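Long-range contacts in uncharacterized protein (Pyrococcus furiosus, PDB 4XLZ), which probably removes an acetyl group from N,N'-diacetylchitobiose as a metal-dependent deacetylase of carbohydrate esterase family 14, and binds cadmium ions in this crystal: residues 38-42 against 88-92; 125-129 against 170-175. One frame throughout, in Å; residues are numbered along the deposited sequence.

Contact 1: 38-42 against 88-92; sequences EPHPD and RRREE. With CD (cadmium ion), chain G.
Arg88 reaches from its helix across the ring of Pro41, the two side chains crossing at about a right angle, with Pro41 CD 3.7 Å above one face of the guanidinium. A bend at chi3 (70°) turns the far end so that NH2 meets Pro41 O at 2.8 Å, in the carbonyl plane though 19° out of the guanidinium's own. Asp42 OD2 makes a long salt bridge with the same NH2 at 3.7 Å. With a methionine in place of Arg88, the Pro41 carbonyl would probably lose this donor and Asp42 its distant positive partner. One helical turn on, Glu92 and Glu38 approach from opposite directions, their carboxylate planes 29° apart, with Glu38 OE2 and Glu92 OE1 at 2.5 Å, close enough that one acid probably carries a proton. Asp42 N donates to Glu92 OE1 at 3.0 Å, arriving from above the carboxylate plane, and Glu38 OE1 takes the amide of Cys44. In the same loop His40 ND1 binds the cadmium ion at 2.3 Å, alongside Asp43 and His151, and Asp150 holds His40 NE2. The loop thus runs from strand 33-38 into helix 43-57 braced by helix 81-99, with strands 61-68 and 103-109 packing against Glu38, Pro41 and Glu92.

Contact 2: 125-129 against 170-175; sequences VKIIR and FSNIDI
Arg129 points its guanidinium edge at the turn leading into helix 172-176, gripping the turn at Phe170 and Ser171 and the first turn of the helix at Asp174. NH1 and NH2 both donate to Phe170 O, at 2.9 and 3.0 Å, an end-on fork whose acceptor lies in the guanidinium plane. NH2 also bonds to Ser171 O, coming from above that carbonyl's plane, and to Asp174 OD1 at 2.9 Å in a salt bridge. Its two N-H groups are thus shared among three oxygens, so at least one is bifurcated, in keeping with bent N-H...O angles of 135° to 144°. The aspartate carboxylate is met on its anti side, and its plane stands 80° from that of the guanidinium.

Two apolar groups sandwich the flat head: Ile175 CD1 sits 3.5 Å above one face and Val125 CG1 lies over the opposite one, each toward the rim. The arginine chain runs extended from CG to NE, which carries the head across to the turn, and NE bonds to Ser165 O, fixing the rotation of the group from its other side. Ser171 O is shared, since Asp174 N reaches it from the opposite face at 3.1 Å as the short helix begins.

Helix 118-131 is one of those flanking the parallel sheet of strand order 3-2-1-4-5, a Rossmann-like alpha/beta arrangement consistent with the GlcNAc-PI de-N-acetylase family, and the contact ties it to the short helix after helix 149-164. One turn before Arg129, Val125 CG2 touches Phe170 CE2 at 3.8 Å; the phenylalanine also meets the ring of Phe164 and packs on Met72 of the fourth subunit. Asp174 OD2 forms a salt bridge with Lys126 NZ of the third subunit, and the lysine here pairs with Asp174 of that same subunit, so the aspartate answers an arginine of its own chain and a lysine of another.

Contacts 1 and 2 follow one another along the chain, the first closing before the second opens; their centres are 25 Å apart and their nearest atoms about 10 Å, without touching. Contact 1 carries the cadmium-binding loop, and the side chain of Asp42 lies about 3 Å from a bound Tris, probably from the crystallisation liquor, which may mark the substrate pocket. Contact 2 is farther from the middle of the chain, about 20 Å between centres against 14 Å for contact 1, and contributes to subunit interfaces. Strand 103-109 touches both settings: its Trp106 packs on Pro41 and Glu92, while Tyr105 and Leu107 pack on Ile127.

Contact 1: 38-42 against 88-92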
ATOM      1  N   GLU A  38      -9.758  -0.707  22.759  1.00 12.57           N
ATOM      2  CA  GLU A  38     -10.370  -2.011  22.367  1.00 13.49           C
ATOM      3  C   GLU A  38     -10.373  -2.134  20.885  1.00 13.05           C
ATOM      4  O   GLU A  38     -10.745  -1.228  20.150  1.00 13.32           O
ATOM      5  CB  GLU A  38     -11.819  -2.234  22.899  1.00 13.91           C
ATOM      6  CG  GLU A  38     -12.737  -1.004  22.593  1.00 13.82           C
ATOM      7  CD  GLU A  38     -14.150  -1.186  23.163  1.00 15.06           C
ATOM      8  OE1 GLU A  38     -14.390  -2.182  23.843  1.00 15.39           O
ATOM      9  OE2 GLU A  38     -15.076  -0.384  22.786  1.00 15.78           O
ATOM     10  N   PRO A  39     -10.118  -3.329  20.405  1.00 11.92           N
ATOM     11  CA  PRO A  39     -10.191  -3.550  18.933  1.00 12.24           C
ATOM     12  C   PRO A  39     -11.588  -3.466  18.375  1.00 12.66           C
ATOM     13  O   PRO A  39     -11.801  -2.848  17.313  1.00 13.20           O
ATOM     14  CB  PRO A  39      -9.609  -5.011  18.754  1.00 12.34           C
ATOM     15  CG  PRO A  39      -8.673  -5.223  19.929  1.00 11.53           C
ATOM     16  CD  PRO A  39      -9.367  -4.395  21.155  1.00 11.69           C
ATOM     17  N   HIS A  40     -12.574  -4.081  19.145  1.00 13.43           N
ATOM     18  CA  HIS A  40     -13.978  -4.104  18.707  1.00 13.66           C
ATOM     19  C   HIS A  40     -14.836  -3.687  19.909  1.00 11.52           C
ATOM     20  O   HIS A  40     -14.372  -3.721  21.032  1.00 14.26           O
ATOM     21  CB  HIS A  40     -14.353  -5.603  18.384  1.00 13.34           C
ATOM     22  CG  HIS A  40     -13.436  -6.186  17.371  1.00 12.42           C
ATOM     23  ND1 HIS A  40     -12.638  -7.283  17.708  1.00 11.89           N
ATOM     24  CD2 HIS A  40     -13.267  -5.927  16.051  1.00 14.32           C
ATOM     25  CE1 HIS A  40     -11.964  -7.633  16.605  1.00 13.31           C
ATOM     26  NE2 HIS A  40     -12.325  -6.833  15.590  1.00 12.52           N
ATOM     27  N   PRO A  41     -16.089  -3.280  19.574  1.00 13.13           N
ATOM     28  CA  PRO A  41     -17.030  -2.962  20.684  1.00 14.98           C
ATOM     29  C   PRO A  41     -17.254  -4.342  21.493  1.00 15.34           C
ATOM     30  O   PRO A  41     -17.515  -5.393  20.922  1.00 18.34           O
ATOM     31  CB  PRO A  41     -18.349  -2.660  19.926  1.00 15.95           C
ATOM     32  CG  PRO A  41     -17.881  -2.200  18.544  1.00 15.32           C
ATOM     33  CD  PRO A  41     -16.719  -3.173  18.262  1.00 13.70           C
ATOM     34  N   ASP A  42     -16.955  -4.219  22.732  1.00 14.76           N
ATOM     35  CA  ASP A  42     -17.066  -5.260  23.761  1.00 14.53           C
ATOM     36  C   ASP A  42     -15.772  -5.752  24.287  1.00 15.36           C
ATOM     37  O   ASP A  42     -15.734  -6.350  25.337  1.00 15.63           O
ATOM     38  CB  ASP A  42     -18.002  -6.437  23.457  1.00 14.93           C
ATOM     39  CG  ASP A  42     -17.439  -7.498  22.462  1.00 18.36           C
ATOM     40  OD1 ASP A  42     -16.199  -7.623  22.299  1.00 18.21           O
ATOM     41  OD2 ASP A  42     -18.254  -8.298  21.859  1.00 17.30           O
ATOM     42  N   ARG A  88     -24.196  -2.087  17.314  1.00 14.69           N
ATOM     43  CA  ARG A  88     -23.123  -2.208  18.272  1.00 15.50           C
ATOM     44  C   ARG A  88     -22.657  -0.961  18.964  1.00 14.47           C
ATOM     45  O   ARG A  88     -22.143  -1.007  20.123  1.00 15.33           O
ATOM     46  CB  ARG A  88     -21.915  -2.913  17.594  1.00 13.81           C
ATOM     47  CG  ARG A  88     -22.347  -4.349  17.195  1.00 15.99           C
ATOM     48  CD  ARG A  88     -21.123  -5.192  16.624  1.00 15.49           C
ATOM     49  NE  ARG A  88     -20.199  -5.498  17.701  1.00 14.36           N
ATOM     50  CZ  ARG A  88     -19.128  -6.358  17.542  1.00 13.77           C
ATOM     51  NH1 ARG A  88     -18.944  -6.830  16.290  1.00 13.52           N
ATOM     52  NH2 ARG A  88     -18.321  -6.638  18.578  1.00 15.29           N
ATOM     53  N   ARG A  89     -22.854   0.239  18.292  1.00 16.40           N
ATOM     54  CA  ARG A  89     -22.536   1.470  18.988  1.00 16.97           C
ATOM     55  C   ARG A  89     -23.501   1.666  20.181  1.00 16.09           C
ATOM     56  O   ARG A  89     -23.019   2.025  21.260  1.00 18.40           O
ATOM     57  CB  ARG A  89     -22.692   2.612  17.954  1.00 20.63           C
ATOM     58  CG  ARG A  89     -22.363   3.876  18.710  1.00 25.97           C
ATOM     59  CD  ARG A  89     -22.748   4.986  17.773  1.00 40.10           C
ATOM     60  NE  ARG A  89     -21.819   4.832  16.633  1.00 47.33           N
ATOM     61  CZ  ARG A  89     -20.897   5.733  16.270  1.00 48.70           C
ATOM     62  NH1 ARG A  89     -20.818   6.959  16.913  1.00 38.20           N
ATOM     63  NH2 ARG A  89     -20.107   5.380  15.257  1.00 38.99           N
ATOM     64  N   ARG A  90     -24.759   1.360  19.907  1.00 17.29           N
ATOM     65  CA  ARG A  90     -25.718   1.513  21.048  1.00 17.98           C
ATOM     66  C   ARG A  90     -25.460   0.468  22.174  1.00 17.89           C
ATOM     67  O   ARG A  90     -25.527   0.807  23.351  1.00 19.98           O
ATOM     68  CB  ARG A  90     -27.113   1.310  20.512  1.00 19.53           C
ATOM     69  CG  ARG A  90     -27.443   2.405  19.504  1.00 28.48           C
ATOM     70  CD  ARG A  90     -28.536   2.101  18.509  1.00 44.83           C
ATOM     71  NE  ARG A  90     -28.851   3.295  17.660  1.00 51.65           N
ATOM     72  CZ  ARG A  90     -29.879   3.350  16.807  1.00 54.45           C
ATOM     73  NH1 ARG A  90     -30.700   2.281  16.669  1.00 54.98           N
ATOM     74  NH2 ARG A  90     -30.069   4.454  16.078  1.00 56.61           N
ATOM     75  N   GLU A  91     -25.111  -0.765  21.754  1.00 15.99           N
ATOM     76  CA  GLU A  91     -24.697  -1.781  22.784  1.00 16.99           C
ATOM     77  C   GLU A  91     -23.570  -1.333  23.642  1.00 15.93           C
ATOM     78  O   GLU A  91     -23.526  -1.477  24.831  1.00 17.21           O
ATOM     79  CB  GLU A  91     -24.336  -3.082  22.102  1.00 15.16           C
ATOM     80  CG  GLU A  91     -25.600  -3.716  21.531  1.00 15.97           C
ATOM     81  CD  GLU A  91     -25.441  -4.968  20.716  1.00 18.19           C
ATOM     82  OE1 GLU A  91     -26.476  -5.672  20.365  1.00 18.51           O
ATOM     83  OE2 GLU A  91     -24.274  -5.302  20.290  1.00 18.94           O
ATOM     84  N   GLU A  92     -22.535  -0.740  22.973  1.00 15.88           N
ATOM     85  CA  GLU A  92     -21.425  -0.267  23.776  1.00 17.12           C
ATOM     86  C   GLU A  92     -21.757   0.909  24.710  1.00 15.88           C
ATOM     87  O   GLU A  92     -21.241   1.006  25.811  1.00 17.26           O
ATOM     88  CB  GLU A  92     -20.207   0.149  22.821  1.00 17.60           C
ATOM     89  CG  GLU A  92     -18.942   0.416  23.602  1.00 19.73           C
ATOM     90  CD  GLU A  92     -18.263  -0.856  24.125  1.00 24.61           C
ATOM     91  OE1 GLU A  92     -17.262  -1.364  23.589  1.00 22.28           O
ATOM     92  OE2 GLU A  92     -18.648  -1.354  25.222  1.00 20.45           O
TER
HETATM   93 CD    CD G 301     -12.473  -8.374  19.752  1.00 14.67          CD
HETATM   94  O   HOH W   1     -16.306  -2.937  25.848  1.00 16.98           O
HETATM   95  O   HOH W   2     -13.022 -10.500  18.391  1.00 23.54           O

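Contact 2: 125-129 against 170-175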
ATOM      1  N   VAL A 125      -2.312   9.001  18.706  1.00 13.11           N
ATOM      2  CA  VAL A 125      -1.476  10.081  19.286  1.00 12.95           C
ATOM      3  C   VAL A 125      -2.357  11.359  19.366  1.00 12.87           C
ATOM      4  O   VAL A 125      -2.163  12.032  20.421  1.00 13.80           O
ATOM      5  CB  VAL A 125      -0.314  10.279  18.375  1.00 14.11           C
ATOM      6  CG1 VAL A 125       0.444  11.606  18.713  1.00 15.68           C
ATOM      7  CG2 VAL A 125       0.686   9.097  18.538  1.00 15.35           C
ATOM      8  N   LYS A 126      -3.240  11.650  18.449  1.00 13.24           N
ATOM      9  CA  LYS A 126      -4.060  12.909  18.579  1.00 13.33           C
ATOM     10  C   LYS A 126      -4.916  12.796  19.838  1.00 16.17           C
ATOM     11  O   LYS A 126      -5.015  13.737  20.642  1.00 14.58           O
ATOM     12  CB  LYS A 126      -5.011  12.934  17.356  1.00 15.13           C
ATOM     13  CG  LYS A 126      -5.836  14.225  17.345  1.00 19.64           C
ATOM     14  CD  LYS A 126      -6.367  14.635  15.846  1.00 23.62           C
ATOM     15  CE  LYS A 126      -7.324  13.716  15.424  1.00 28.56           C
ATOM     16  NZ  LYS A 126      -7.445  14.072  13.877  1.00 28.22           N
ATOM     17  N   ILE A 127      -5.515  11.625  20.095  1.00 14.60           N
ATOM     18  CA  ILE A 127      -6.392  11.509  21.294  1.00 13.90           C
ATOM     19  C   ILE A 127      -5.581  11.471  22.493  1.00 13.42           C
ATOM     20  O   ILE A 127      -5.963  12.089  23.560  1.00 15.78           O
ATOM     21  CB  ILE A 127      -7.185  10.198  21.149  1.00 12.49           C
ATOM     22  CG1 ILE A 127      -8.158  10.307  19.957  1.00 14.33           C
ATOM     23  CG2 ILE A 127      -8.046   9.986  22.470  1.00 14.10           C
ATOM     24  CD1 ILE A 127      -8.770   8.942  19.461  1.00 15.14           C
ATOM     25  N   ILE A 128      -4.417  10.802  22.594  1.00 13.51           N
ATOM     26  CA  ILE A 128      -3.589  10.807  23.744  1.00 12.13           C
ATOM     27  C   ILE A 128      -3.142  12.243  24.072  1.00 13.08           C
ATOM     28  O   ILE A 128      -3.089  12.552  25.257  1.00 15.22           O
ATOM     29  CB  ILE A 128      -2.356   9.817  23.536  1.00 13.80           C
ATOM     30  CG1 ILE A 128      -2.958   8.374  23.497  1.00 15.77           C
ATOM     31  CG2 ILE A 128      -1.310   9.944  24.653  1.00 14.82           C
ATOM     32  CD1 ILE A 128      -1.864   7.344  23.049  1.00 16.71           C
ATOM     33  N   ARG A 129      -2.731  12.962  23.035  1.00 14.11           N
ATOM     34  CA  ARG A 129      -2.247  14.314  23.335  1.00 14.64           C
ATOM     35  C   ARG A 129      -3.424  15.162  23.733  1.00 15.08           C
ATOM     36  O   ARG A 129      -3.178  16.060  24.621  1.00 17.84           O
ATOM     37  CB  ARG A 129      -1.572  14.895  22.128  1.00 16.28           C
ATOM     38  CG  ARG A 129      -0.217  14.234  21.849  1.00 15.68           C
ATOM     39  CD  ARG A 129       0.280  14.802  20.481  1.00 13.56           C
ATOM     40  NE  ARG A 129       1.688  14.253  20.281  1.00 14.30           N
ATOM     41  CZ  ARG A 129       2.359  14.310  19.092  1.00 13.66           C
ATOM     42  NH1 ARG A 129       3.634  13.902  19.067  1.00 14.32           N
ATOM     43  NH2 ARG A 129       1.716  14.729  17.984  1.00 14.90           N
ATOM     44  N   PHE A 170       6.841  13.706  15.697  1.00 12.91           N
ATOM     45  CA  PHE A 170       5.856  12.724  15.219  1.00 14.38           C
ATOM     46  C   PHE A 170       4.491  13.411  15.162  1.00 14.51           C
ATOM     47  O   PHE A 170       4.018  13.950  16.168  1.00 14.32           O
ATOM     48  CB  PHE A 170       5.886  11.515  16.239  1.00 13.69           C
ATOM     49  CG  PHE A 170       4.962  10.417  15.786  1.00 15.40           C
ATOM     50  CD1 PHE A 170       5.594   9.387  15.071  1.00 19.24           C
ATOM     51  CD2 PHE A 170       3.561  10.459  15.985  1.00 16.97           C
ATOM     52  CE1 PHE A 170       4.817   8.292  14.572  1.00 17.68           C
ATOM     53  CE2 PHE A 170       2.739   9.397  15.342  1.00 17.06           C
ATOM     54  CZ  PHE A 170       3.389   8.398  14.633  1.00 19.27           C
ATOM     55  N   SER A 171       3.849  13.273  13.994  1.00 14.11           N
ATOM     56  CA  SER A 171       2.572  13.975  13.803  1.00 13.86           C
ATOM     57  C   SER A 171       2.621  15.452  14.221  1.00 16.83           C
ATOM     58  O   SER A 171       1.908  15.921  15.092  1.00 15.35           O
ATOM     59  CB  SER A 171       1.441  13.169  14.467  1.00 15.53           C
ATOM     60  OG  SER A 171       0.229  13.485  13.813  1.00 16.18           O
ATOM     61  N   ASN A 172       3.552  16.155  13.557  1.00 16.46           N
ATOM     62  CA  ASN A 172       3.896  17.478  14.051  1.00 18.40           C
ATOM     63  C   ASN A 172       2.768  18.454  13.836  1.00 17.21           C
ATOM     64  O   ASN A 172       2.842  19.506  14.518  1.00 18.32           O
ATOM     65  CB  ASN A 172       5.236  18.018  13.362  1.00 17.61           C
ATOM     66  CG  ASN A 172       5.030  18.274  11.840  1.00 21.18           C
ATOM     67  OD1 ASN A 172       4.748  17.341  11.088  1.00 25.08           O
ATOM     68  ND2 ASN A 172       4.896  19.488  11.450  1.00 23.70           N
ATOM     69  N   ILE A 173       1.741  18.236  12.992  1.00 15.75           N
ATOM     70  CA  ILE A 173       0.691  19.261  12.850  1.00 15.58           C
ATOM     71  C   ILE A 173      -0.078  19.328  14.192  1.00 17.14           C
ATOM     72  O   ILE A 173      -0.642  20.381  14.532  1.00 19.00           O
ATOM     73  CB  ILE A 173      -0.223  18.938  11.692  1.00 16.04           C
ATOM     74  CG1 ILE A 173       0.613  18.921  10.430  1.00 17.66           C
ATOM     75  CG2 ILE A 173      -1.250  20.099  11.477  1.00 19.06           C
ATOM     76  CD1 ILE A 173       1.546  20.166  10.165  1.00 21.13           C
ATOM     77  N   ASP A 174      -0.115  18.258  15.012  1.00 16.77           N
ATOM     78  CA  ASP A 174      -0.756  18.345  16.342  1.00 18.62           C
ATOM     79  C   ASP A 174      -0.111  19.462  17.134  1.00 19.14           C
ATOM     80  O   ASP A 174      -0.864  20.215  17.701  1.00 19.57           O
ATOM     81  CB  ASP A 174      -0.467  16.990  17.077  1.00 17.01           C
ATOM     82  CG  ASP A 174      -1.367  15.875  16.685  1.00 19.82           C
ATOM     83  OD1 ASP A 174      -1.063  14.718  17.199  1.00 18.26           O
ATOM     84  OD2 ASP A 174      -2.361  16.068  15.904  1.00 20.51           O
ATOM     85  N   ILE A 175       1.207  19.535  17.173  1.00 18.73           N
ATOM     86  CA  ILE A 175       1.912  20.490  18.022  1.00 22.16           C
ATOM     87  C   ILE A 175       1.600  21.835  17.407  1.00 24.42           C
ATOM     88  O   ILE A 175       1.265  22.805  18.148  1.00 24.87           O
ATOM     89  CB  ILE A 175       3.408  20.232  17.893  1.00 23.94           C
ATOM     90  CG1 ILE A 175       3.958  19.200  18.885  1.00 27.19           C
ATOM     91  CG2 ILE A 175       4.248  21.436  18.342  1.00 29.71           C
ATOM     92  CD1 ILE A 175       3.258  17.806  18.927  1.00 30.67           C
TER